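Long-range contact in probable acetyltransferase (Pseudomonas aeruginosa PAO1, PDB 2EUI), which probably transfers an acyl group to a substrate not yet identified, as a dimeric member of the GNAT acetyltransferase family: residues L17-Y25 against N82-R92. Sequence-based numbering, arbitrary orientation.
Sequences LFVKYREFY and NDIYVAEEARR
One face of the Tyr85 ring lies against the backbone of helix 11-24: Tyr21 CA sits over its centre, 3.9 Å from the centroid and almost on the ring normal, a CH-pi contact. Leu17 CD1 meets the same ring at its edge, 3.9 Å from Tyr85 CE2, and also touches the methyl of Ala87. The Tyr21 ring turns its own edge toward the Tyr85 face in an offset edge-to-face pair, planes at 63°, with Tyr21 CD1 3.6 Å from Tyr85 CB. Phe24 completes the aromatic cluster obliquely, Phe24 CG standing 4.0 Å from Tyr85 CE1. In this GNAT fold residues 17-24 of the helix run at 102° to residues 82-86 of the central mixed sheet, while helix 92-109 packs on Ile84 and Val86, which point away from helix 11-24. Two residues before Tyr85, at a classic beta bulge where Asn82 and Asp83 together pair with Gln65 of strand 60-71, Tyr21 OH donates a weak hydrogen bond to Asp83 OD1 (2.6 Å), the Tyr21 ring and the carboxylate being turned 70° apart. Asp83 OD2 and Asn82 OD1 both bond Ser72 OG of the second subunit. A water accepts from Arg92 NH2 and weakly joins Tyr25 OH.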
loop_
_atom_site.group_PDB
_atom_site.type_symbol
_atom_site.label_atom_id
_atom_site.label_comp_id
_atom_site.label_asym_id
_atom_site.label_seq_id
_atom_site.Cartn_x
_atom_site.Cartn_y
_atom_site.Cartn_z
ATOM N N LEU A 17 -7.384 -7.261 -20.777
ATOM C CA LEU A 17 -5.933 -7.225 -20.623
ATOM C C LEU A 17 -5.524 -7.421 -19.167
ATOM O O LEU A 17 -4.425 -7.894 -18.889
ATOM C CB LEU A 17 -5.355 -5.905 -21.132
ATOM C CG LEU A 17 -3.831 -6.009 -21.249
ATOM C CD1 LEU A 17 -3.489 -7.123 -22.240
ATOM C CD2 LEU A 17 -3.242 -4.682 -21.700
ATOM N N PHE A 18 -6.412 -7.049 -18.249
ATOM C CA PHE A 18 -6.150 -7.202 -16.823
ATOM C C PHE A 18 -6.128 -8.690 -16.468
ATOM O O PHE A 18 -5.386 -9.135 -15.580
ATOM C CB PHE A 18 -7.237 -6.499 -16.018
ATOM C CG PHE A 18 -6.994 -6.489 -14.541
ATOM C CD1 PHE A 18 -5.876 -5.861 -14.011
ATOM C CD2 PHE A 18 -7.909 -7.070 -13.671
ATOM C CE1 PHE A 18 -5.677 -5.809 -12.632
ATOM C CE2 PHE A 18 -7.715 -7.021 -12.285
ATOM C CZ PHE A 18 -6.600 -6.391 -11.765
ATOM N N VAL A 19 -6.957 -9.449 -17.171
ATOM C CA VAL A 19 -7.056 -10.881 -16.971
ATOM C C VAL A 19 -5.759 -11.555 -17.418
ATOM O O VAL A 19 -5.164 -12.334 -16.675
ATOM C CB VAL A 19 -8.256 -11.439 -17.769
ATOM C CG1 VAL A 19 -8.234 -12.972 -17.763
ATOM C CG2 VAL A 19 -9.561 -10.899 -17.171
ATOM N N LYS A 20 -5.329 -11.233 -18.638
ATOM C CA LYS A 20 -4.102 -11.775 -19.220
ATOM C C LYS A 20 -2.969 -11.669 -18.215
ATOM O O LYS A 20 -2.203 -12.617 -18.006
ATOM C CB LYS A 20 -3.720 -10.981 -20.469
ATOM C CG LYS A 20 -4.756 -10.969 -21.570
ATOM C CD LYS A 20 -4.545 -12.112 -22.523
ATOM C CE LYS A 20 -5.559 -12.047 -23.633
ATOM N NZ LYS A 20 -5.726 -10.635 -24.066
ATOM N N TYR A 21 -2.868 -10.485 -17.617
ATOM C CA TYR A 21 -1.858 -10.167 -16.604
ATOM C C TYR A 21 -1.903 -11.127 -15.408
ATOM O O TYR A 21 -0.889 -11.708 -15.023
ATOM C CB TYR A 21 -2.075 -8.732 -16.122
ATOM C CG TYR A 21 -1.391 -8.398 -14.818
ATOM C CD1 TYR A 21 -0.005 -8.303 -14.741
ATOM C CD2 TYR A 21 -2.131 -8.179 -13.661
ATOM C CE1 TYR A 21 0.626 -7.997 -13.547
ATOM C CE2 TYR A 21 -1.511 -7.877 -12.467
ATOM C CZ TYR A 21 -0.130 -7.785 -12.412
ATOM O OH TYR A 21 0.500 -7.471 -11.227
ATOM N N ARG A 22 -3.091 -11.279 -14.827
ATOM C CA ARG A 22 -3.279 -12.149 -13.682
ATOM C C ARG A 22 -3.020 -13.591 -14.079
ATOM O O ARG A 22 -2.445 -14.367 -13.318
ATOM C CB ARG A 22 -4.709 -12.004 -13.137
ATOM C CG ARG A 22 -5.048 -10.610 -12.593
ATOM C CD ARG A 22 -6.466 -10.531 -12.042
ATOM N NE ARG A 22 -6.716 -11.561 -11.035
ATOM C CZ ARG A 22 -7.247 -12.752 -11.301
ATOM N NH1 ARG A 22 -7.588 -13.056 -12.544
ATOM N NH2 ARG A 22 -7.432 -13.639 -10.336
ATOM N N GLU A 23 -3.448 -13.957 -15.280
ATOM C CA GLU A 23 -3.248 -15.322 -15.744
ATOM C C GLU A 23 -1.769 -15.576 -15.968
ATOM O O GLU A 23 -1.247 -16.628 -15.594
ATOM C CB GLU A 23 -4.013 -15.563 -17.043
ATOM C CG GLU A 23 -5.500 -15.413 -16.914
ATOM C CD GLU A 23 -6.218 -15.685 -18.215
ATOM O OE1 GLU A 23 -5.906 -15.008 -19.226
ATOM O OE2 GLU A 23 -7.100 -16.574 -18.227
ATOM N N PHE A 24 -1.103 -14.596 -16.569
ATOM C CA PHE A 24 0.312 -14.707 -16.875
ATOM C C PHE A 24 1.161 -14.929 -15.634
ATOM O O PHE A 24 2.265 -15.458 -15.719
ATOM C CB PHE A 24 0.791 -13.450 -17.598
ATOM C CG PHE A 24 2.238 -13.490 -17.982
ATOM C CD1 PHE A 24 2.642 -14.116 -19.155
ATOM C CD2 PHE A 24 3.205 -12.926 -17.153
ATOM C CE1 PHE A 24 3.996 -14.178 -19.499
ATOM C CE2 PHE A 24 4.556 -12.986 -17.485
ATOM C CZ PHE A 24 4.954 -13.613 -18.662
ATOM N N TYR A 25 0.646 -14.523 -14.480
ATOM C CA TYR A 25 1.387 -14.672 -13.236
ATOM C C TYR A 25 0.892 -15.783 -12.310
ATOM O O TYR A 25 1.219 -15.804 -11.123
ATOM C CB TYR A 25 1.429 -13.331 -12.494
ATOM C CG TYR A 25 2.386 -12.354 -13.131
ATOM C CD1 TYR A 25 3.759 -12.575 -13.097
ATOM C CD2 TYR A 25 1.918 -11.230 -13.808
ATOM C CE1 TYR A 25 4.647 -11.700 -13.725
ATOM C CE2 TYR A 25 2.795 -10.346 -14.440
ATOM C CZ TYR A 25 4.157 -10.585 -14.393
ATOM O OH TYR A 25 5.029 -9.702 -14.993
ATOM N N ASN A 82 1.882 -1.730 -7.950
ATOM C CA ASN A 82 1.506 -3.137 -7.920
ATOM C C ASN A 82 1.624 -3.854 -9.258
ATOM O O ASN A 82 2.238 -4.920 -9.328
ATOM C CB ASN A 82 0.065 -3.300 -7.417
ATOM C CG ASN A 82 -0.417 -4.744 -7.479
ATOM O OD1 ASN A 82 -1.617 -5.019 -7.406
ATOM N ND2 ASN A 82 0.521 -5.675 -7.609
ATOM N N ASP A 83 1.030 -3.267 -10.301
ATOM C CA ASP A 83 1.013 -3.875 -11.632
ATOM C C ASP A 83 1.650 -3.089 -12.768
ATOM O O ASP A 83 1.579 -1.862 -12.840
ATOM C CB ASP A 83 -0.423 -4.181 -12.079
ATOM C CG ASP A 83 -1.333 -4.555 -10.937
ATOM O OD1 ASP A 83 -1.085 -5.600 -10.292
ATOM O OD2 ASP A 83 -2.305 -3.798 -10.691
ATOM N N ILE A 84 2.247 -3.842 -13.676
ATOM C CA ILE A 84 2.873 -3.314 -14.871
ATOM C C ILE A 84 2.742 -4.504 -15.820
ATOM O O ILE A 84 2.975 -5.643 -15.429
ATOM C CB ILE A 84 4.364 -2.892 -14.613
ATOM C CG1 ILE A 84 5.015 -2.457 -15.921
ATOM C CG2 ILE A 84 5.156 -4.021 -13.978
ATOM C CD1 ILE A 84 4.458 -1.178 -16.487
ATOM N N TYR A 85 2.315 -4.265 -17.051
ATOM C CA TYR A 85 2.149 -5.381 -17.979
ATOM C C TYR A 85 1.939 -4.995 -19.430
ATOM O O TYR A 85 1.206 -4.057 -19.751
ATOM C CB TYR A 85 0.973 -6.248 -17.535
ATOM C CG TYR A 85 0.732 -7.460 -18.407
ATOM C CD1 TYR A 85 1.517 -8.606 -18.271
ATOM C CD2 TYR A 85 -0.289 -7.469 -19.357
ATOM C CE1 TYR A 85 1.287 -9.732 -19.058
ATOM C CE2 TYR A 85 -0.524 -8.591 -20.148
ATOM C CZ TYR A 85 0.265 -9.714 -19.993
ATOM O OH TYR A 85 0.051 -10.820 -20.772
ATOM N N VAL A 86 2.583 -5.749 -20.307
ATOM C CA VAL A 86 2.466 -5.509 -21.738
ATOM C C VAL A 86 1.864 -6.743 -22.399
ATOM O O VAL A 86 2.058 -7.854 -21.930
ATOM C CB VAL A 86 3.843 -5.225 -22.370
ATOM C CG1 VAL A 86 3.673 -4.896 -23.840
ATOM C CG2 VAL A 86 4.529 -4.075 -21.638
ATOM N N ALA A 87 1.117 -6.544 -23.477
ATOM C CA ALA A 87 0.514 -7.664 -24.192
ATOM C C ALA A 87 1.563 -8.302 -25.122
ATOM O O ALA A 87 2.494 -7.632 -25.579
ATOM C CB ALA A 87 -0.691 -7.176 -24.995
ATOM N N GLU A 88 1.410 -9.598 -25.389
ATOM C CA GLU A 88 2.339 -10.334 -26.251
ATOM C C GLU A 88 2.705 -9.595 -27.537
ATOM O O GLU A 88 3.887 -9.394 -27.838
ATOM C CB GLU A 88 1.748 -11.687 -26.651
ATOM C CG GLU A 88 1.502 -12.650 -25.520
ATOM C CD GLU A 88 1.196 -14.056 -26.022
ATOM O OE1 GLU A 88 0.246 -14.221 -26.818
ATOM O OE2 GLU A 88 1.909 -14.997 -25.619
ATOM N N GLU A 89 1.676 -9.226 -28.298
ATOM C CA GLU A 89 1.835 -8.530 -29.571
ATOM C C GLU A 89 2.706 -7.299 -29.437
ATOM O O GLU A 89 3.456 -6.958 -30.351
ATOM C CB GLU A 89 0.472 -8.107 -30.129
ATOM C CG GLU A 89 -0.520 -9.254 -30.325
ATOM C CD GLU A 89 -0.897 -9.946 -29.014
ATOM O OE1 GLU A 89 -1.431 -9.262 -28.110
ATOM O OE2 GLU A 89 -0.657 -11.171 -28.902
ATOM N N ALA A 90 2.590 -6.625 -28.300
ATOM C CA ALA A 90 3.365 -5.423 -28.038
ATOM C C ALA A 90 4.745 -5.807 -27.518
ATOM O O ALA A 90 4.920 -6.868 -26.912
ATOM C CB ALA A 90 2.638 -4.553 -27.012
ATOM N N ARG A 91 5.727 -4.948 -27.760
ATOM C CA ARG A 91 7.080 -5.211 -27.285
ATOM C C ARG A 91 7.141 -4.801 -25.827
ATOM O O ARG A 91 6.950 -3.631 -25.494
ATOM C CB ARG A 91 8.096 -4.412 -28.099
ATOM C CG ARG A 91 7.426 -3.514 -29.099
ATOM C CD ARG A 91 8.402 -2.866 -30.031
ATOM N NE ARG A 91 7.685 -1.943 -30.900
ATOM C CZ ARG A 91 8.258 -1.182 -31.824
ATOM N NH1 ARG A 91 9.576 -1.233 -32.004
ATOM N NH2 ARG A 91 7.504 -0.366 -32.560
ATOM N N ARG A 92 7.391 -5.787 -24.970
ATOM C CA ARG A 92 7.478 -5.591 -23.526
ATOM C C ARG A 92 8.199 -4.311 -23.101
ATOM O O ARG A 92 7.566 -3.351 -22.649
ATOM C CB ARG A 92 8.158 -6.817 -22.886
ATOM C CG ARG A 92 8.408 -6.714 -21.382
ATOM C CD ARG A 92 8.379 -8.101 -20.718
ATOM N NE ARG A 92 8.716 -8.049 -19.289
ATOM C CZ ARG A 92 8.339 -8.960 -18.392
ATOM N NH1 ARG A 92 7.604 -10.003 -18.767
ATOM N NH2 ARG A 92 8.691 -8.831 -17.115
HETATM O O HOH W 1 7.793 -11.231 -16.291
#